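Local atomic coordinates of catechol 1,2-dioxygenase (Pseudomonas putida, PDB entry 2AZQ), a protein that probably catalyses the ferric iron-dependent intradiol cleavage of catechol by O2 to cis,cis-muconate, an early step of the beta-ketoadipate pathway. Residues A[226-232]-A[288-293]; A[119-124]-A[186-192]; A[106-112]-A[304-309]. One frame throughout, in Å; residues are numbered along the deposited sequence.

Interaction 1: residues A[226-232]-A[288-293]; sequences ISAFGHR and FRLQGA. Unlike the reference sequence in segment 226-232: Phe-229 (reference Pro).
The type II beta turn from Ala-228 to His-231, in the connection between antiparallel strands 217-227 and 234-240, packs against the chain leaving strand 281-289. Leu-290 is the apolar wedge: with CG anti to its carbonyl carbon (chi1 -55°), it sends CD1 between His-231 CB (3.9 Å) and Ala-228 CB, while its CD2 meets Ile-226 CG2 at 3.8 Å. Past it, a single backbone bridge joins His-231 to Gly-292. The carbonyl of Gln-291 takes a nearly straight bond from Arg-232 N to Gln-291 O (2.9 Å, 167° at the hydrogen), and a weak one from His-231 ND1 to that same O (3.5 Å), which lies at the edge of the imidazole. A further weak bond runs from Ala-293 N to Gly-230 O. Beyond the backbone the extended Arg-232 and Gln-291 run alongside each other; NH1 of Arg-232 makes a weak bond to OE1 of Gln-291 (3.3 Å), guanidinium and amide planes nearly perpendicular. The stronger partner of that guanidinium is Asp-92, which ties the end of this connection to helix 80-94. Leu-290 also touches Leu-234 of strand 234-240, and Phe-288 bonds through its backbone to strand 132-140.

Interaction 2: residues A[119-124]-A[186-192]; sequences GEVRMD and RYRARSI
Strands 120-122 and 186-192 run parallel, their axes 4.9 Å apart and 8° from alignment, and Arg-190 spans the firmest part of the pairing: Arg-190 N donates to Val-121 O (3.1 Å) and Arg-190 O accepts from Met-123 N (2.9 Å), bracketing Arg-122. Toward Gly-119 the pairing slackens to a weak bond from Val-121 N to Arg-188 O, then closes with Arg-188 N on Gly-119 O. The short strand 120-122 thus joins the mixed sheet beside 186-192, which also pairs antiparallel with strand 132-140. On the face carrying Glu-120, Arg-122, Arg-188 and Arg-190, Arg-122 and Arg-190 stack. Arg-122 is extended, whereas Arg-190 bends at chi2 (-74°), which lays its guanidinium flat on that of Arg-122, centres 3.9 Å apart and planes 13° apart. Arg-122 grips the carboxylate of Asp-124 side-on in a salt bridge: Arg-122 NH2 meets the syn lone pair of Asp-124 OD2 at 2.9 Å, and Arg-122 NE reaches Asp-124 OD1 (3.1 Å) from above the carboxylate plane. Asp-124 OD2 is held in addition by Gly-126 N. Nearer Gly-119, Glu-120 OE2 and Arg-188 NE form a long salt bridge of 4.0 Å. A leucine in place of Arg-190 removes the flat group lying on Arg-122, whose guanidinium would probably be freer to shift about its bonds to Asp-124. The carboxylate of Asp-124, its OD1 4.3 Å from Arg-190 NE but well out of that guanidinium plane, probably offsets the two stacked positive charges electrostatically, bonding one arginine and merely lying near the other.

Interaction 3: residues A[106-112]-A[304-309]; sequences EGPLYVA and RPRALQ
Glu-106, with CG anti to its backbone N (chi1 167°) and the chain extended beyond, meets the equally extended Arg-306, whose CG is instead anti to the carbonyl carbon (chi1 -62°). The two chains cross so that carboxylate and guanidinium are nearly coplanar, 25° apart, and the arginine grips side-on: Arg-306 NE bonds Glu-106 OE1 at 2.8 Å and Arg-306 NH2 bonds Glu-106 OE2 at 3.3 Å, each oxygen using its syn lone pair. The remaining corner, Arg-306 NH1, bonds Gln-309 OE1 (3.2 Å) within the type II turn from Arg-306 to Gln-309 and also reaches Ser-302 O, fixing the group's rotation. Tyr-110 CD2 packs on Arg-306 CD at 3.5 Å, ring and guanidinium almost perpendicular. Arg-304 lays one guanidinium face under Gly-107 O without a hydrogen bond. Farther on, Ala-112 N donates a straight bond to Ala-307 O (2.9 Å), and Val-111 CG1 lies alongside Leu-308 CD2 (3.7 Å). The side chain of Pro-108 is about 6 Å from that of the iron ligand Tyr-197, which places this loop beside the metal site. Arg-304 is salt-bridged to Glu-81 of helix 80-94 and makes a cation-pi contact with Trp-56 of the second subunit, while Tyr-110 hydrogen-bonds Asp-153 and meets Trp-155 edge-to-face, joining the loops to strand 151-155.

Overall arrangement
The three contacts are spread out, their centres 20 to 21 Å apart. Interaction 3 closes the longest loop: 106-112 and 304-309 enclose both others along the chain, and interaction 2 is complete before interaction 1 begins. Interactions 1 and 2 both reach the mixed sheet of the catalytic domain, interaction 1 at the loops leaving two of its strands, and touch where Phe-288 packs on Tyr-187; interaction 3, about 9 to 10 Å from either at the nearest atoms, joins loops beside it. In the sequence the iron ligands fall between these segments, Tyr-163 between 119-124 and 186-192, and Tyr-197, His-221 and His-223 between 186-192 and 226-232. Interactions 1 and 3 both reach helix 80-94, linking the helical N-terminal part to the catalytic beta core.

Interaction 1: residues A[226-232]-A[288-293]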
loop_
_atom_site.group_PDB
_atom_site.type_symbol
_atom_site.label_atom_id
_atom_site.label_comp_id
_atom_site.label_asym_id
_atom_site.label_seq_id
_atom_site.Cartn_x
_atom_site.Cartn_y
_atom_site.Cartn_z
ATOM N N ILE A 226 10.760 -26.974 -4.598
ATOM C CA ILE A 226 11.525 -28.151 -4.973
ATOM C C ILE A 226 12.662 -27.723 -5.886
ATOM O O ILE A 226 12.480 -26.992 -6.866
ATOM C CB ILE A 226 10.593 -29.219 -5.602
ATOM C CG1 ILE A 226 9.472 -29.507 -4.586
ATOM C CG2 ILE A 226 11.362 -30.513 -5.899
ATOM C CD1 ILE A 226 8.751 -30.817 -4.686
ATOM N N SER A 227 13.857 -28.168 -5.537
ATOM C CA SER A 227 15.012 -27.763 -6.282
ATOM C C SER A 227 16.102 -28.793 -6.136
ATOM O O SER A 227 16.167 -29.481 -5.140
ATOM C CB SER A 227 15.452 -26.376 -5.787
ATOM O OG SER A 227 15.571 -26.344 -4.373
ATOM N N ALA A 228 16.929 -28.913 -7.164
ATOM C CA ALA A 228 18.012 -29.881 -7.190
ATOM C C ALA A 228 19.163 -29.374 -8.046
ATOM O O ALA A 228 18.958 -28.799 -9.123
ATOM C CB ALA A 228 17.507 -31.238 -7.727
ATOM N N PHE A 229 20.377 -29.587 -7.545
ATOM C CA PHE A 229 21.583 -29.164 -8.239
ATOM C C PHE A 229 21.435 -29.464 -9.726
ATOM O O PHE A 229 21.250 -30.618 -10.114
ATOM C CB PHE A 229 22.749 -29.936 -7.670
ATOM C CG PHE A 229 22.840 -29.860 -6.183
ATOM C CD1 PHE A 229 21.711 -30.099 -5.390
ATOM C CD2 PHE A 229 24.062 -29.557 -5.553
ATOM C CE1 PHE A 229 21.792 -30.036 -3.972
ATOM C CE2 PHE A 229 24.165 -29.488 -4.145
ATOM C CZ PHE A 229 23.025 -29.728 -3.351
ATOM N N GLY A 230 21.474 -28.427 -10.553
ATOM C CA GLY A 230 21.359 -28.630 -11.993
ATOM C C GLY A 230 19.948 -28.814 -12.523
ATOM O O GLY A 230 19.728 -29.365 -13.610
ATOM N N HIS A 231 18.975 -28.349 -11.748
ATOM C CA HIS A 231 17.589 -28.460 -12.164
ATOM C C HIS A 231 16.836 -27.144 -11.895
ATOM O O HIS A 231 17.299 -26.290 -11.134
ATOM C CB HIS A 231 16.970 -29.717 -11.509
ATOM C CG HIS A 231 17.549 -31.006 -12.040
ATOM N ND1 HIS A 231 17.309 -31.461 -13.326
ATOM C CD2 HIS A 231 18.420 -31.892 -11.489
ATOM C CE1 HIS A 231 18.003 -32.568 -13.541
ATOM N NE2 HIS A 231 18.685 -32.852 -12.443
ATOM N N ARG A 232 15.715 -26.950 -12.581
ATOM C CA ARG A 232 14.956 -25.722 -12.431
ATOM C C ARG A 232 14.051 -25.746 -11.197
ATOM O O ARG A 232 13.243 -26.653 -11.012
ATOM C CB ARG A 232 14.146 -25.484 -13.704
ATOM C CG ARG A 232 13.404 -24.160 -13.750
ATOM C CD ARG A 232 12.644 -23.965 -15.060
ATOM N NE ARG A 232 11.986 -22.660 -15.117
ATOM C CZ ARG A 232 11.097 -22.310 -16.043
ATOM N NH1 ARG A 232 10.751 -23.164 -17.000
ATOM N NH2 ARG A 232 10.534 -21.112 -16.003
ATOM N N PHE A 288 7.129 -35.206 -7.991
ATOM C CA PHE A 288 7.393 -33.977 -8.708
ATOM C C PHE A 288 8.409 -34.331 -9.749
ATOM O O PHE A 288 9.333 -35.096 -9.480
ATOM C CB PHE A 288 7.927 -32.925 -7.752
ATOM C CG PHE A 288 7.067 -32.736 -6.553
ATOM C CD1 PHE A 288 7.156 -33.618 -5.478
ATOM C CD2 PHE A 288 6.130 -31.692 -6.511
ATOM C CE1 PHE A 288 6.323 -33.457 -4.370
ATOM C CE2 PHE A 288 5.288 -31.526 -5.402
ATOM C CZ PHE A 288 5.383 -32.403 -4.329
ATOM N N ARG A 289 8.192 -33.810 -10.948
ATOM C CA ARG A 289 9.070 -34.054 -12.074
ATOM C C ARG A 289 9.646 -32.682 -12.413
ATOM O O ARG A 289 8.888 -31.754 -12.698
ATOM C CB ARG A 289 8.242 -34.621 -13.231
ATOM C CG ARG A 289 9.070 -34.999 -14.432
ATOM C CD ARG A 289 8.291 -35.716 -15.479
ATOM N NE ARG A 289 9.254 -36.254 -16.425
ATOM C CZ ARG A 289 8.966 -37.024 -17.480
ATOM N NH1 ARG A 289 7.705 -37.373 -17.755
ATOM N NH2 ARG A 289 9.957 -37.468 -18.258
ATOM N N LEU A 290 10.970 -32.542 -12.358
ATOM C CA LEU A 290 11.608 -31.249 -12.635
ATOM C C LEU A 290 12.138 -31.118 -14.055
ATOM O O LEU A 290 12.128 -32.062 -14.836
ATOM C CB LEU A 290 12.769 -30.977 -11.666
ATOM C CG LEU A 290 12.551 -31.028 -10.151
ATOM C CD1 LEU A 290 13.869 -30.814 -9.457
ATOM C CD2 LEU A 290 11.565 -29.974 -9.700
ATOM N N GLN A 291 12.608 -29.920 -14.368
ATOM C CA GLN A 291 13.151 -29.610 -15.672
ATOM C C GLN A 291 14.640 -29.389 -15.597
ATOM O O GLN A 291 15.173 -28.979 -14.553
ATOM C CB GLN A 291 12.516 -28.342 -16.206
ATOM C CG GLN A 291 11.043 -28.458 -16.541
ATOM C CD GLN A 291 10.465 -27.133 -17.022
ATOM O OE1 GLN A 291 11.114 -26.397 -17.758
ATOM N NE2 GLN A 291 9.243 -26.834 -16.615
ATOM N N GLY A 292 15.305 -29.652 -16.722
ATOM C CA GLY A 292 16.736 -29.431 -16.804
ATOM C C GLY A 292 16.949 -27.935 -16.646
ATOM O O GLY A 292 16.242 -27.130 -17.265
ATOM N N ALA A 293 17.876 -27.546 -15.778
ATOM C CA ALA A 293 18.176 -26.129 -15.602
ATOM C C ALA A 293 19.114 -25.752 -16.731
ATOM O O ALA A 293 19.841 -26.603 -17.276
ATOM C CB ALA A 293 18.864 -25.891 -14.291
#

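Interaction 2: residues A[119-124]-A[186-192]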
loop_
_atom_site.group_PDB
_atom_site.type_symbol
_atom_site.label_atom_id
_atom_site.label_comp_id
_atom_site.label_asym_id
_atom_site.label_seq_id
_atom_site.Cartn_x
_atom_site.Cartn_y
_atom_site.Cartn_z
ATOM N N GLY A 119 15.780 -37.937 3.779
ATOM C CA GLY A 119 14.673 -38.820 3.442
ATOM C C GLY A 119 13.371 -38.930 4.229
ATOM O O GLY A 119 12.320 -39.081 3.625
ATOM N N GLU A 120 13.431 -38.886 5.555
ATOM C CA GLU A 120 12.261 -39.012 6.424
ATOM C C GLU A 120 12.221 -37.934 7.486
ATOM O O GLU A 120 13.253 -37.457 7.932
ATOM C CB GLU A 120 12.268 -40.367 7.163
ATOM C CG GLU A 120 11.615 -41.515 6.430
ATOM C CD GLU A 120 11.587 -42.807 7.251
ATOM O OE1 GLU A 120 12.688 -43.295 7.620
ATOM O OE2 GLU A 120 10.469 -43.336 7.516
ATOM N N VAL A 121 11.023 -37.586 7.928
ATOM C CA VAL A 121 10.885 -36.601 8.985
ATOM C C VAL A 121 9.442 -36.563 9.501
ATOM O O VAL A 121 8.510 -36.920 8.784
ATOM C CB VAL A 121 11.298 -35.163 8.467
ATOM C CG1 VAL A 121 10.272 -34.624 7.507
ATOM C CG2 VAL A 121 11.497 -34.222 9.625
ATOM N N ARG A 122 9.253 -36.187 10.758
ATOM C CA ARG A 122 7.895 -36.005 11.256
ATOM C C ARG A 122 7.795 -34.468 11.243
ATOM O O ARG A 122 8.759 -33.783 11.606
ATOM C CB ARG A 122 7.722 -36.524 12.680
ATOM C CG ARG A 122 6.373 -36.162 13.262
ATOM C CD ARG A 122 6.109 -36.864 14.571
ATOM N NE ARG A 122 4.818 -36.496 15.160
ATOM C CZ ARG A 122 4.208 -37.192 16.116
ATOM N NH1 ARG A 122 4.758 -38.300 16.600
ATOM N NH2 ARG A 122 3.053 -36.778 16.599
ATOM N N MET A 123 6.652 -33.927 10.830
ATOM C CA MET A 123 6.482 -32.479 10.756
ATOM C C MET A 123 5.708 -31.774 11.883
ATOM O O MET A 123 5.900 -30.577 12.079
ATOM C CB MET A 123 5.814 -32.107 9.423
ATOM C CG MET A 123 6.618 -32.402 8.190
ATOM S SD MET A 123 5.679 -31.874 6.751
ATOM C CE MET A 123 5.672 -30.120 7.025
ATOM N N ASP A 124 4.842 -32.491 12.598
ATOM C CA ASP A 124 4.021 -31.887 13.668
ATOM C C ASP A 124 4.606 -32.038 15.083
ATOM O O ASP A 124 5.361 -32.977 15.348
ATOM C CB ASP A 124 2.634 -32.530 13.693
ATOM C CG ASP A 124 2.687 -34.003 14.084
ATOM O OD1 ASP A 124 3.127 -34.819 13.254
ATOM O OD2 ASP A 124 2.332 -34.345 15.225
ATOM N N ARG A 186 13.397 -40.433 -3.034
ATOM C CA ARG A 186 12.119 -40.236 -2.380
ATOM C C ARG A 186 12.164 -39.468 -1.071
ATOM O O ARG A 186 13.219 -39.318 -0.444
ATOM C CB ARG A 186 11.417 -41.578 -2.177
ATOM C CG ARG A 186 12.265 -42.590 -1.466
ATOM C CD ARG A 186 11.506 -43.875 -1.177
ATOM N NE ARG A 186 12.336 -44.746 -0.348
ATOM C CZ ARG A 186 11.884 -45.427 0.703
ATOM N NH1 ARG A 186 10.598 -45.340 1.060
ATOM N NH2 ARG A 186 12.729 -46.170 1.418
ATOM N N TYR A 187 10.998 -38.955 -0.691
ATOM C CA TYR A 187 10.837 -38.192 0.533
ATOM C C TYR A 187 9.652 -38.844 1.210
ATOM O O TYR A 187 8.723 -39.305 0.529
ATOM C CB TYR A 187 10.545 -36.712 0.211
ATOM C CG TYR A 187 9.200 -36.455 -0.452
ATOM C CD1 TYR A 187 8.045 -36.245 0.311
ATOM C CD2 TYR A 187 9.074 -36.442 -1.837
ATOM C CE1 TYR A 187 6.793 -36.019 -0.304
ATOM C CE2 TYR A 187 7.840 -36.218 -2.455
ATOM C CZ TYR A 187 6.702 -36.001 -1.686
ATOM O OH TYR A 187 5.491 -35.733 -2.301
ATOM N N ARG A 188 9.703 -38.886 2.540
ATOM C CA ARG A 188 8.656 -39.480 3.395
ATOM C C ARG A 188 8.292 -38.458 4.482
ATOM O O ARG A 188 9.175 -37.928 5.147
ATOM C CB ARG A 188 9.206 -40.751 4.063
ATOM C CG ARG A 188 8.784 -42.112 3.488
ATOM C CD ARG A 188 7.388 -42.507 3.997
ATOM N NE ARG A 188 7.238 -42.255 5.436
ATOM C CZ ARG A 188 6.369 -41.383 5.962
ATOM N NH1 ARG A 188 5.561 -40.677 5.166
ATOM N NH2 ARG A 188 6.323 -41.190 7.285
ATOM N N ALA A 189 7.012 -38.169 4.683
ATOM C CA ALA A 189 6.655 -37.198 5.723
ATOM C C ALA A 189 5.447 -37.583 6.581
ATOM O O ALA A 189 4.341 -37.714 6.079
ATOM C CB ALA A 189 6.429 -35.834 5.091
ATOM N N ARG A 190 5.670 -37.768 7.875
ATOM C CA ARG A 190 4.600 -38.109 8.821
ATOM C C ARG A 190 4.090 -36.761 9.347
ATOM O O ARG A 190 4.848 -35.988 9.926
ATOM C CB ARG A 190 5.181 -38.989 9.958
ATOM C CG ARG A 190 4.179 -39.597 10.981
ATOM C CD ARG A 190 3.645 -38.555 11.952
ATOM N NE ARG A 190 2.649 -39.054 12.913
ATOM C CZ ARG A 190 2.856 -40.010 13.820
ATOM N NH1 ARG A 190 4.036 -40.601 13.911
ATOM N NH2 ARG A 190 1.890 -40.330 14.671
ATOM N N SER A 191 2.819 -36.458 9.131
ATOM C CA SER A 191 2.317 -35.165 9.581
ATOM C C SER A 191 0.814 -35.197 9.937
ATOM O O SER A 191 0.338 -36.168 10.550
ATOM C CB SER A 191 2.630 -34.124 8.492
ATOM O OG SER A 191 2.312 -32.800 8.880
ATOM N N ILE A 192 0.085 -34.127 9.606
ATOM C CA ILE A 192 -1.355 -34.076 9.855
ATOM C C ILE A 192 -2.119 -33.375 8.736
ATOM O O ILE A 192 -1.630 -32.436 8.107
ATOM C CB ILE A 192 -1.713 -33.372 11.188
ATOM C CG1 ILE A 192 -1.365 -31.883 11.125
ATOM C CG2 ILE A 192 -0.994 -34.055 12.348
ATOM C CD1 ILE A 192 -1.855 -31.116 12.307
#

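Interaction 3: residues A[106-112]-A[304-309]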
loop_
_atom_site.group_PDB
_atom_site.type_symbol
_atom_site.label_atom_id
_atom_site.label_comp_id
_atom_site.label_asym_id
_atom_site.label_seq_id
_atom_site.Cartn_x
_atom_site.Cartn_y
_atom_site.Cartn_z
ATOM N N GLU A 106 3.022 -19.154 -4.890
ATOM C CA GLU A 106 3.751 -19.426 -3.651
ATOM C C GLU A 106 2.947 -19.101 -2.387
ATOM O O GLU A 106 2.927 -19.889 -1.444
ATOM C CB GLU A 106 5.049 -18.610 -3.632
ATOM C CG GLU A 106 5.753 -18.564 -2.277
ATOM C CD GLU A 106 7.078 -17.782 -2.300
ATOM O OE1 GLU A 106 7.621 -17.497 -1.217
ATOM O OE2 GLU A 106 7.585 -17.458 -3.390
ATOM N N GLY A 107 2.282 -17.948 -2.371
ATOM C CA GLY A 107 1.557 -17.550 -1.173
ATOM C C GLY A 107 2.443 -16.616 -0.346
ATOM O O GLY A 107 3.657 -16.540 -0.565
ATOM N N PRO A 108 1.877 -15.912 0.637
ATOM C CA PRO A 108 2.652 -14.982 1.464
ATOM C C PRO A 108 3.225 -15.506 2.776
ATOM O O PRO A 108 3.883 -14.738 3.492
ATOM C CB PRO A 108 1.633 -13.905 1.741
ATOM C CG PRO A 108 0.432 -14.794 2.117
ATOM C CD PRO A 108 0.455 -15.884 1.032
ATOM N N LEU A 109 3.001 -16.787 3.091
ATOM C CA LEU A 109 3.424 -17.370 4.368
ATOM C C LEU A 109 4.629 -18.316 4.485
ATOM O O LEU A 109 4.632 -19.192 5.351
ATOM C CB LEU A 109 2.212 -18.057 4.981
ATOM C CG LEU A 109 0.925 -17.229 4.821
ATOM C CD1 LEU A 109 -0.282 -18.133 5.016
ATOM C CD2 LEU A 109 0.913 -16.061 5.764
ATOM N N TYR A 110 5.647 -18.148 3.654
ATOM C CA TYR A 110 6.837 -18.991 3.737
ATOM C C TYR A 110 7.764 -18.445 4.821
ATOM O O TYR A 110 7.709 -17.257 5.120
ATOM C CB TYR A 110 7.593 -18.957 2.416
ATOM C CG TYR A 110 8.883 -19.743 2.423
ATOM C CD1 TYR A 110 8.877 -21.143 2.401
ATOM C CD2 TYR A 110 10.110 -19.083 2.435
ATOM C CE1 TYR A 110 10.079 -21.870 2.373
ATOM C CE2 TYR A 110 11.306 -19.775 2.411
ATOM C CZ TYR A 110 11.300 -21.170 2.368
ATOM O OH TYR A 110 12.506 -21.844 2.220
ATOM N N VAL A 111 8.603 -19.308 5.402
ATOM C CA VAL A 111 9.584 -18.927 6.434
ATOM C C VAL A 111 10.887 -19.714 6.207
ATOM O O VAL A 111 10.907 -20.955 6.251
ATOM C CB VAL A 111 9.120 -19.239 7.867
ATOM C CG1 VAL A 111 10.164 -18.699 8.836
ATOM C CG2 VAL A 111 7.729 -18.662 8.141
ATOM N N ALA A 112 11.981 -18.996 5.988
ATOM C CA ALA A 112 13.268 -19.620 5.697
ATOM C C ALA A 112 13.915 -20.424 6.809
ATOM O O ALA A 112 13.573 -20.292 7.974
ATOM C CB ALA A 112 14.232 -18.561 5.212
ATOM N N ARG A 304 11.976 -12.587 -4.050
ATOM C CA ARG A 304 10.853 -12.186 -3.241
ATOM C C ARG A 304 11.291 -12.240 -1.765
ATOM O O ARG A 304 11.935 -13.201 -1.333
ATOM C CB ARG A 304 9.671 -13.125 -3.483
ATOM C CG ARG A 304 8.478 -12.844 -2.591
ATOM C CD ARG A 304 7.245 -13.666 -2.941
ATOM N NE ARG A 304 6.150 -13.267 -2.069
ATOM C CZ ARG A 304 4.897 -13.680 -2.179
ATOM N NH1 ARG A 304 3.975 -13.247 -1.327
ATOM N NH2 ARG A 304 4.565 -14.521 -3.135
ATOM N N PRO A 305 11.035 -11.165 -1.003
ATOM C CA PRO A 305 11.375 -11.065 0.420
ATOM C C PRO A 305 10.555 -12.088 1.235
ATOM O O PRO A 305 9.370 -12.303 0.971
ATOM C CB PRO A 305 10.999 -9.623 0.744
ATOM C CG PRO A 305 11.226 -8.917 -0.582
ATOM C CD PRO A 305 10.479 -9.886 -1.470
ATOM N N ARG A 306 11.171 -12.734 2.221
ATOM C CA ARG A 306 10.437 -13.727 2.983
ATOM C C ARG A 306 10.839 -13.767 4.430
ATOM O O ARG A 306 11.968 -13.450 4.787
ATOM C CB ARG A 306 10.623 -15.110 2.347
ATOM C CG ARG A 306 10.083 -15.178 0.918
ATOM C CD ARG A 306 10.523 -16.444 0.240
ATOM N NE ARG A 306 10.213 -16.481 -1.184
ATOM C CZ ARG A 306 11.117 -16.397 -2.153
ATOM N NH1 ARG A 306 12.405 -16.266 -1.865
ATOM N NH2 ARG A 306 10.734 -16.472 -3.411
ATOM N N ALA A 307 9.901 -14.168 5.271
ATOM C CA ALA A 307 10.174 -14.258 6.681
ATOM C C ALA A 307 11.476 -15.012 6.921
ATOM O O ALA A 307 11.681 -16.162 6.476
ATOM C CB ALA A 307 9.005 -14.944 7.410
ATOM N N LEU A 308 12.366 -14.331 7.619
ATOM C CA LEU A 308 13.644 -14.899 7.986
ATOM C C LEU A 308 14.720 -15.181 6.946
ATOM O O LEU A 308 15.728 -15.781 7.315
ATOM C CB LEU A 308 13.435 -16.175 8.820
ATOM C CG LEU A 308 13.294 -15.969 10.331
ATOM C CD1 LEU A 308 12.341 -14.831 10.603
ATOM C CD2 LEU A 308 12.829 -17.269 10.997
ATOM N N GLN A 309 14.577 -14.799 5.677
ATOM C CA GLN A 309 15.719 -15.117 4.831
ATOM C C GLN A 309 16.851 -14.132 5.102
ATOM O O GLN A 309 17.970 -14.299 4.614
ATOM C CB GLN A 309 15.372 -15.218 3.338
ATOM C CG GLN A 309 14.565 -14.132 2.685
ATOM C CD GLN A 309 14.357 -14.455 1.204
ATOM O OE1 GLN A 309 13.856 -15.520 0.852
ATOM N NE2 GLN A 309 14.755 -13.539 0.337
#